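Local atomic coordinates of metal transporter CNNM3 (Homo sapiens, PDB entry 6DFD), a protein that probably takes part in magnesium efflux across the membrane, its cyclic nucleotide-binding homology domain mediating dimerization. Residues V108-V121 with E131-L143. The protein carries 6 engineered substitutions. Residues are numbered along the deposited sequence; the frame is centred on the assembly and turned at random.
Sequences VDYFILILQGRVEV and ENGAFTYYGVSAL
Tyr138 of strand 137-138 packs its buried ring against Ile114, Val119 and Val121. Its backbone pairs antiparallel with Ile112: Ile112 N bonds to Tyr138 O, and Tyr138 N to Ile112 O at 2.8 Å. Beyond CB, CG stands beside the backbone N, anti to the carbonyl carbon (chi1 -48°), and this brings the ring up against the two valines. Along one side CD2 passes Ile112 O, and Tyr138 CE2 meets Ile114 CD1 at the ring edge, 3.8 Å away. On the other side CE1 touches Val121 CG2. At the tip, Tyr138 OH lies 3.4 Å from Val119 CG2. The same OH donates to Thr136 OG1. Thr136 OG1 in turn donates to Gly133 O at 2.7 Å, tying the ring to the type II turn 133-136. A leucine here would probably leave Thr136 OG1 without its donor and open a gap beside Val119 and Val121. Arg118 NE and NH2 both grip Glu131 OE2, with NE at 2.8 Å in a salt bridge. The chain turns a corner at Leu115, so the contact spans both antiparallel sheets of the beta-barrel fold. Helix 47-60 packs on Phe111, Leu113 and Phe135; Tyr102 of strand 100-102 and Leu128 of the second subunit touch Tyr138.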
ATOM      1  N   VAL A 108       3.059 -16.498  -7.495  1.00 57.10           N
ATOM      2  CA  VAL A 108       3.914 -15.509  -8.132  1.00 56.31           C
ATOM      3  C   VAL A 108       5.356 -15.781  -7.724  1.00 53.70           C
ATOM      4  O   VAL A 108       5.627 -16.315  -6.643  1.00 54.53           O
ATOM      5  CB  VAL A 108       3.493 -14.074  -7.751  1.00 57.49           C
ATOM      6  CG1 VAL A 108       3.936 -13.739  -6.322  1.00 57.23           C
ATOM      7  CG2 VAL A 108       4.040 -13.078  -8.761  1.00 57.63           C
ATOM      8  N   ASP A 109       6.288 -15.404  -8.601  1.00 50.50           N
ATOM      9  CA  ASP A 109       7.696 -15.671  -8.337  1.00 52.28           C
ATOM     10  C   ASP A 109       8.581 -14.522  -8.808  1.00 46.30           C
ATOM     11  O   ASP A 109       9.723 -14.745  -9.231  1.00 45.64           O
ATOM     12  CB  ASP A 109       8.141 -16.982  -8.994  1.00 59.83           C
ATOM     13  CG  ASP A 109       8.178 -16.897 -10.506  1.00 62.34           C
ATOM     14  OD1 ASP A 109       7.504 -16.015 -11.075  1.00 61.13           O
ATOM     15  OD2 ASP A 109       8.890 -17.716 -11.125  1.00 64.73           O
ATOM     16  N   TYR A 110       8.091 -13.288  -8.722  1.00 42.34           N
ATOM     17  CA  TYR A 110       8.925 -12.145  -9.052  1.00 39.88           C
ATOM     18  C   TYR A 110       8.676 -10.993  -8.091  1.00 37.70           C
ATOM     19  O   TYR A 110       7.613 -10.874  -7.474  1.00 39.84           O
ATOM     20  CB  TYR A 110       8.708 -11.674 -10.492  1.00 42.26           C
ATOM     21  CG  TYR A 110       7.252 -11.460 -10.865  1.00 44.19           C
ATOM     22  CD1 TYR A 110       6.576 -10.321 -10.464  1.00 42.69           C
ATOM     23  CD2 TYR A 110       6.566 -12.405 -11.620  1.00 48.02           C
ATOM     24  CE1 TYR A 110       5.244 -10.122 -10.802  1.00 43.41           C
ATOM     25  CE2 TYR A 110       5.235 -12.214 -11.971  1.00 48.83           C
ATOM     26  CZ  TYR A 110       4.582 -11.076 -11.557  1.00 46.54           C
ATOM     27  OH  TYR A 110       3.262 -10.895 -11.903  1.00 48.30           O
ATOM     28  N   PHE A 111       9.707 -10.164  -7.970  1.00 33.28           N
ATOM     29  CA  PHE A 111       9.705  -8.919  -7.222  1.00 32.13           C
ATOM     30  C   PHE A 111       9.571  -7.775  -8.215  1.00 33.38           C
ATOM     31  O   PHE A 111      10.137  -7.834  -9.311  1.00 33.43           O
ATOM     32  CB  PHE A 111      11.014  -8.814  -6.430  1.00 31.73           C
ATOM     33  CG  PHE A 111      11.378  -7.431  -5.982  1.00 31.91           C
ATOM     34  CD1 PHE A 111      12.072  -6.567  -6.825  1.00 32.00           C
ATOM     35  CD2 PHE A 111      11.091  -7.011  -4.697  1.00 31.22           C
ATOM     36  CE1 PHE A 111      12.423  -5.305  -6.407  1.00 31.35           C
ATOM     37  CE2 PHE A 111      11.446  -5.739  -4.270  1.00 31.65           C
ATOM     38  CZ  PHE A 111      12.113  -4.887  -5.125  1.00 31.54           C
ATOM     39  N   ILE A 112       8.810  -6.747  -7.844  1.00 32.91           N
ATOM     40  CA  ILE A 112       8.631  -5.572  -8.688  1.00 31.26           C
ATOM     41  C   ILE A 112       8.888  -4.310  -7.885  1.00 31.58           C
ATOM     42  O   ILE A 112       8.429  -4.173  -6.745  1.00 31.92           O
ATOM     43  CB  ILE A 112       7.221  -5.532  -9.316  1.00 34.80           C
ATOM     44  CG1 ILE A 112       7.119  -6.606 -10.399  1.00 39.90           C
ATOM     45  CG2 ILE A 112       6.934  -4.154  -9.901  1.00 31.48           C
ATOM     46  CD1 ILE A 112       5.731  -6.829 -10.909  1.00 46.63           C
ATOM     47  N   LEU A 113       9.623  -3.380  -8.490  1.00 30.40           N
ATOM     48  CA  LEU A 113       9.745  -2.019  -7.990  1.00 29.28           C
ATOM     49  C   LEU A 113       9.244  -1.100  -9.089  1.00 28.78           C
ATOM     50  O   LEU A 113       9.604  -1.276 -10.259  1.00 29.45           O
ATOM     51  CB  LEU A 113      11.189  -1.665  -7.611  1.00 30.48           C
ATOM     52  CG  LEU A 113      11.368  -0.205  -7.170  1.00 32.75           C
ATOM     53  CD1 LEU A 113      12.340  -0.091  -6.063  1.00 35.18           C
ATOM     54  CD2 LEU A 113      11.845   0.662  -8.317  1.00 36.91           C
ATOM     55  N   ILE A 114       8.406  -0.139  -8.723  1.00 28.33           N
ATOM     56  CA  ILE A 114       7.822   0.782  -9.693  1.00 27.86           C
ATOM     57  C   ILE A 114       8.795   1.933  -9.904  1.00 29.30           C
ATOM     58  O   ILE A 114       9.060   2.709  -8.982  1.00 31.01           O
ATOM     59  CB  ILE A 114       6.453   1.298  -9.220  1.00 30.24           C
ATOM     60  CG1 ILE A 114       5.473   0.136  -9.060  1.00 34.80           C
ATOM     61  CG2 ILE A 114       5.877   2.341 -10.222  1.00 31.44           C
ATOM     62  CD1 ILE A 114       4.137   0.552  -8.458  1.00 41.45           C
ATOM     63  N   LEU A 115       9.319   2.061 -11.123  1.00 30.97           N
ATOM     64  CA  LEU A 115      10.169   3.213 -11.410  1.00 31.59           C
ATOM     65  C   LEU A 115       9.324   4.441 -11.688  1.00 31.83           C
ATOM     66  O   LEU A 115       9.679   5.558 -11.283  1.00 30.04           O
ATOM     67  CB  LEU A 115      11.063   2.926 -12.612  1.00 34.38           C
ATOM     68  CG  LEU A 115      12.537   2.539 -12.467  1.00 38.27           C
ATOM     69  CD1 LEU A 115      12.920   2.076 -11.087  1.00 39.49           C
ATOM     70  CD2 LEU A 115      12.871   1.512 -13.514  1.00 38.81           C
ATOM     71  N   GLN A 116       8.206   4.247 -12.381  1.00 32.19           N
ATOM     72  CA  GLN A 116       7.333   5.356 -12.723  1.00 31.86           C
ATOM     73  C   GLN A 116       5.922   4.813 -12.878  1.00 30.93           C
ATOM     74  O   GLN A 116       5.730   3.748 -13.466  1.00 31.12           O
ATOM     75  CB  GLN A 116       7.792   6.034 -14.024  1.00 35.64           C
ATOM     76  CG  GLN A 116       6.989   7.262 -14.406  1.00 43.63           C
ATOM     77  CD  GLN A 116       7.433   7.859 -15.729  1.00 51.46           C
ATOM     78  OE1 GLN A 116       8.583   7.709 -16.141  1.00 51.57           O
ATOM     79  NE2 GLN A 116       6.515   8.540 -16.405  1.00 56.31           N
ATOM     80  N   GLY A 117       4.945   5.520 -12.330  1.00 32.88           N
ATOM     81  CA  GLY A 117       3.553   5.175 -12.534  1.00 35.94           C
ATOM     82  C   GLY A 117       2.829   4.948 -11.222  1.00 35.62           C
ATOM     83  O   GLY A 117       3.379   5.121 -10.135  1.00 33.72           O
ATOM     84  N   ARG A 118       1.566   4.533 -11.353  1.00 31.64           N
ATOM     85  CA  ARG A 118       0.640   4.467 -10.232  1.00 30.35           C
ATOM     86  C   ARG A 118      -0.095   3.139 -10.235  1.00 29.21           C
ATOM     87  O   ARG A 118      -0.529   2.661 -11.290  1.00 31.75           O
ATOM     88  CB  ARG A 118      -0.382   5.610 -10.296  1.00 34.07           C
ATOM     89  CG  ARG A 118       0.218   6.962 -10.586  1.00 38.40           C
ATOM     90  CD  ARG A 118       1.011   7.473  -9.391  1.00 40.57           C
ATOM     91  NE  ARG A 118       0.130   7.808  -8.281  1.00 45.90           N
ATOM     92  CZ  ARG A 118       0.521   8.411  -7.164  1.00 52.50           C
ATOM     93  NH1 ARG A 118       1.796   8.741  -6.992  1.00 56.02           N
ATOM     94  NH2 ARG A 118      -0.368   8.683  -6.218  1.00 54.61           N
ATOM     95  N   VAL A 119      -0.256   2.559  -9.048  1.00 30.59           N
ATOM     96  CA  VAL A 119      -0.959   1.294  -8.892  1.00 31.79           C
ATOM     97  C   VAL A 119      -1.939   1.402  -7.733  1.00 32.07           C
ATOM     98  O   VAL A 119      -1.768   2.205  -6.812  1.00 31.08           O
ATOM     99  CB  VAL A 119       0.009   0.109  -8.652  1.00 33.60           C
ATOM    100  CG1 VAL A 119       0.879  -0.128  -9.871  1.00 34.68           C
ATOM    101  CG2 VAL A 119       0.852   0.346  -7.414  1.00 32.55           C
ATOM    102  N   GLU A 120      -2.979   0.586  -7.794  1.00 34.35           N
ATOM    103  CA  GLU A 120      -3.878   0.378  -6.675  1.00 36.36           C
ATOM    104  C   GLU A 120      -3.555  -0.968  -6.059  1.00 35.42           C
ATOM    105  O   GLU A 120      -3.407  -1.972  -6.771  1.00 36.03           O
ATOM    106  CB  GLU A 120      -5.347   0.414  -7.109  1.00 41.20           C
ATOM    107  CG  GLU A 120      -6.329   0.139  -5.965  1.00 46.61           C
ATOM    108  CD  GLU A 120      -7.783   0.234  -6.407  1.00 53.71           C
ATOM    109  OE1 GLU A 120      -8.342   1.348  -6.373  1.00 55.90           O
ATOM    110  OE2 GLU A 120      -8.353  -0.807  -6.799  1.00 56.47           O
ATOM    111  N   VAL A 121      -3.446  -0.979  -4.740  1.00 36.01           N
ATOM    112  CA  VAL A 121      -3.147  -2.169  -3.967  1.00 39.91           C
ATOM    113  C   VAL A 121      -4.353  -2.452  -3.093  1.00 41.83           C
ATOM    114  O   VAL A 121      -4.852  -1.548  -2.412  1.00 43.81           O
ATOM    115  CB  VAL A 121      -1.893  -1.978  -3.094  1.00 44.50           C
ATOM    116  CG1 VAL A 121      -1.524  -3.276  -2.411  1.00 47.56           C
ATOM    117  CG2 VAL A 121      -0.733  -1.450  -3.918  1.00 46.92           C
ATOM    118  N   GLU A 131      -3.583   3.689  -3.030  1.00 33.57           N
ATOM    119  CA  GLU A 131      -2.802   3.936  -4.233  1.00 33.70           C
ATOM    120  C   GLU A 131      -1.343   4.167  -3.866  1.00 34.72           C
ATOM    121  O   GLU A 131      -1.037   4.859  -2.895  1.00 35.58           O
ATOM    122  CB  GLU A 131      -3.352   5.146  -4.993  1.00 34.89           C
ATOM    123  CG  GLU A 131      -2.579   5.490  -6.258  1.00 37.63           C
ATOM    124  CD  GLU A 131      -3.293   6.534  -7.109  1.00 40.84           C
ATOM    125  OE1 GLU A 131      -4.513   6.730  -6.914  1.00 39.83           O
ATOM    126  OE2 GLU A 131      -2.624   7.165  -7.958  1.00 43.14           O
ATOM    127  N   ASN A 132      -0.452   3.584  -4.657  1.00 34.20           N
ATOM    128  CA  ASN A 132       0.985   3.707  -4.475  1.00 35.44           C
ATOM    129  C   ASN A 132       1.605   4.197  -5.769  1.00 33.55           C
ATOM    130  O   ASN A 132       1.067   3.963  -6.857  1.00 33.57           O
ATOM    131  CB  ASN A 132       1.621   2.371  -4.092  1.00 41.68           C
ATOM    132  CG  ASN A 132       1.519   2.074  -2.610  1.00 51.77           C
ATOM    133  OD1 ASN A 132       1.173   2.940  -1.805  1.00 53.25           O
ATOM    134  ND2 ASN A 132       1.822   0.839  -2.243  1.00 58.49           N
ATOM    135  N   GLY A 133       2.751   4.862  -5.647  1.00 32.93           N
ATOM    136  CA  GLY A 133       3.451   5.427  -6.777  1.00 31.69           C
ATOM    137  C   GLY A 133       4.890   4.946  -6.866  1.00 32.44           C
ATOM    138  O   GLY A 133       5.241   3.818  -6.465  1.00 31.88           O
ATOM    139  N   ALA A 134       5.729   5.836  -7.385  1.00 31.46           N
ATOM    140  CA  ALA A 134       7.078   5.460  -7.773  1.00 30.73           C
ATOM    141  C   ALA A 134       7.876   5.022  -6.552  1.00 28.75           C
ATOM    142  O   ALA A 134       7.769   5.614  -5.475  1.00 27.19           O
ATOM    143  CB  ALA A 134       7.775   6.636  -8.457  1.00 30.19           C
ATOM    144  N   PHE A 135       8.655   3.965  -6.742  1.00 30.25           N
ATOM    145  CA  PHE A 135       9.609   3.404  -5.793  1.00 31.47           C
ATOM    146  C   PHE A 135       8.919   2.662  -4.656  1.00 31.77           C
ATOM    147  O   PHE A 135       9.572   2.293  -3.665  1.00 32.94           O
ATOM    148  CB  PHE A 135      10.599   4.472  -5.300  1.00 32.98           C
ATOM    149  CG  PHE A 135      11.779   4.626  -6.233  1.00 33.75           C
ATOM    150  CD1 PHE A 135      11.648   5.305  -7.432  1.00 35.84           C
ATOM    151  CD2 PHE A 135      12.985   3.999  -5.964  1.00 33.09           C
ATOM    152  CE1 PHE A 135      12.712   5.400  -8.324  1.00 37.30           C
ATOM    153  CE2 PHE A 135      14.049   4.094  -6.853  1.00 34.30           C
ATOM    154  CZ  PHE A 135      13.916   4.795  -8.025  1.00 36.48           C
ATOM    155  N   THR A 136       7.629   2.362  -4.799  1.00 29.74           N
ATOM    156  CA  THR A 136       7.037   1.301  -4.006  1.00 28.84           C
ATOM    157  C   THR A 136       7.402  -0.037  -4.639  1.00 29.56           C
ATOM    158  O   THR A 136       7.714  -0.114  -5.829  1.00 29.39           O
ATOM    159  CB  THR A 136       5.521   1.471  -3.896  1.00 30.79           C
ATOM    160  OG1 THR A 136       4.927   1.443  -5.197  1.00 33.01           O
ATOM    161  CG2 THR A 136       5.194   2.795  -3.203  1.00 33.86           C
ATOM    162  N   TYR A 137       7.433  -1.091  -3.823  1.00 32.43           N
ATOM    163  CA  TYR A 137       7.874  -2.388  -4.317  1.00 32.30           C
ATOM    164  C   TYR A 137       7.078  -3.505  -3.661  1.00 32.25           C
ATOM    165  O   TYR A 137       6.451  -3.322  -2.617  1.00 33.84           O
ATOM    166  CB  TYR A 137       9.370  -2.594  -4.080  1.00 32.28           C
ATOM    167  CG  TYR A 137       9.759  -2.458  -2.634  1.00 33.94           C
ATOM    168  CD1 TYR A 137       9.663  -3.534  -1.769  1.00 37.04           C
ATOM    169  CD2 TYR A 137      10.208  -1.245  -2.132  1.00 36.92           C
ATOM    170  CE1 TYR A 137      10.028  -3.411  -0.433  1.00 42.04           C
ATOM    171  CE2 TYR A 137      10.570  -1.114  -0.802  1.00 42.17           C
ATOM    172  CZ  TYR A 137      10.475  -2.199   0.037  1.00 45.83           C
ATOM    173  OH  TYR A 137      10.830  -2.074   1.359  1.00 51.74           O
ATOM    174  N   TYR A 138       7.122  -4.674  -4.302  1.00 30.93           N
ATOM    175  CA  TYR A 138       6.216  -5.782  -4.028  1.00 31.44           C
ATOM    176  C   TYR A 138       6.949  -7.081  -4.301  1.00 33.13           C
ATOM    177  O   TYR A 138       7.919  -7.119  -5.060  1.00 34.09           O
ATOM    178  CB  TYR A 138       4.950  -5.720  -4.907  1.00 31.94           C
ATOM    179  CG  TYR A 138       4.352  -4.342  -4.900  1.00 34.15           C
ATOM    180  CD1 TYR A 138       3.410  -3.982  -3.949  1.00 38.61           C
ATOM    181  CD2 TYR A 138       4.797  -3.373  -5.786  1.00 33.63           C
ATOM    182  CE1 TYR A 138       2.902  -2.696  -3.899  1.00 37.62           C
ATOM    183  CE2 TYR A 138       4.302  -2.086  -5.741  1.00 33.31           C
ATOM    184  CZ  TYR A 138       3.353  -1.754  -4.792  1.00 35.95           C
ATOM    185  OH  TYR A 138       2.853  -0.467  -4.728  1.00 35.87           O
ATOM    186  N   GLY A 139       6.460  -8.149  -3.682  1.00 33.58           N
ATOM    187  CA  GLY A 139       6.896  -9.487  -4.031  1.00 34.77           C
ATOM    188  C   GLY A 139       8.233  -9.896  -3.463  1.00 36.76           C
ATOM    189  O   GLY A 139       8.860 -10.808  -4.002  1.00 38.25           O
ATOM    190  N   VAL A 140       8.694  -9.250  -2.388  1.00 36.80           N
ATOM    191  CA  VAL A 140       9.958  -9.651  -1.764  1.00 40.25           C
ATOM    192  C   VAL A 140       9.912 -11.117  -1.364  1.00 44.17           C
ATOM    193  O   VAL A 140      10.902 -11.847  -1.505  1.00 46.77           O
ATOM    194  CB  VAL A 140      10.267  -8.744  -0.556  1.00 41.81           C
ATOM    195  CG1 VAL A 140      11.399  -9.315   0.291  1.00 48.49           C
ATOM    196  CG2 VAL A 140      10.625  -7.345  -1.032  1.00 39.19           C
ATOM    197  N   SER A 141       8.766 -11.575  -0.853  1.00 45.36           N
ATOM    198  CA  SER A 141       8.663 -12.967  -0.422  1.00 50.49           C
ATOM    199  C   SER A 141       8.815 -13.933  -1.589  1.00 47.58           C
ATOM    200  O   SER A 141       9.220 -15.085  -1.391  1.00 48.06           O
ATOM    201  CB  SER A 141       7.330 -13.200   0.285  1.00 59.69           C
ATOM    202  OG  SER A 141       7.369 -12.691   1.607  1.00 65.98           O
ATOM    203  N   ALA A 142       8.502 -13.490  -2.805  1.00 46.28           N
ATOM    204  CA  ALA A 142       8.720 -14.326  -3.978  1.00 51.68           C
ATOM    205  C   ALA A 142      10.198 -14.597  -4.220  1.00 55.29           C
ATOM    206  O   ALA A 142      10.523 -15.477  -5.024  1.00 62.77           O
ATOM    207  CB  ALA A 142       8.092 -13.670  -5.210  1.00 52.76           C
ATOM    208  N   LEU A 143      11.087 -13.851  -3.562  1.00 52.36           N
ATOM    209  CA  LEU A 143      12.515 -14.128  -3.534  1.00 56.85           C
ATOM    210  C   LEU A 143      12.935 -14.785  -2.219  1.00 70.61           C
ATOM    211  O   LEU A 143      14.107 -14.696  -1.833  1.00 70.05           O
ATOM    212  CB  LEU A 143      13.318 -12.845  -3.749  1.00 47.99           C
ATOM    213  CG  LEU A 143      12.808 -11.841  -4.790  1.00 42.40           C
ATOM    214  CD1 LEU A 143      13.686 -10.620  -4.778  1.00 39.13           C
ATOM    215  CD2 LEU A 143      12.780 -12.460  -6.181  1.00 44.04           C
TER
HETATM  216  O   HOH W   1       4.539   8.224  -8.450  1.00 34.80           O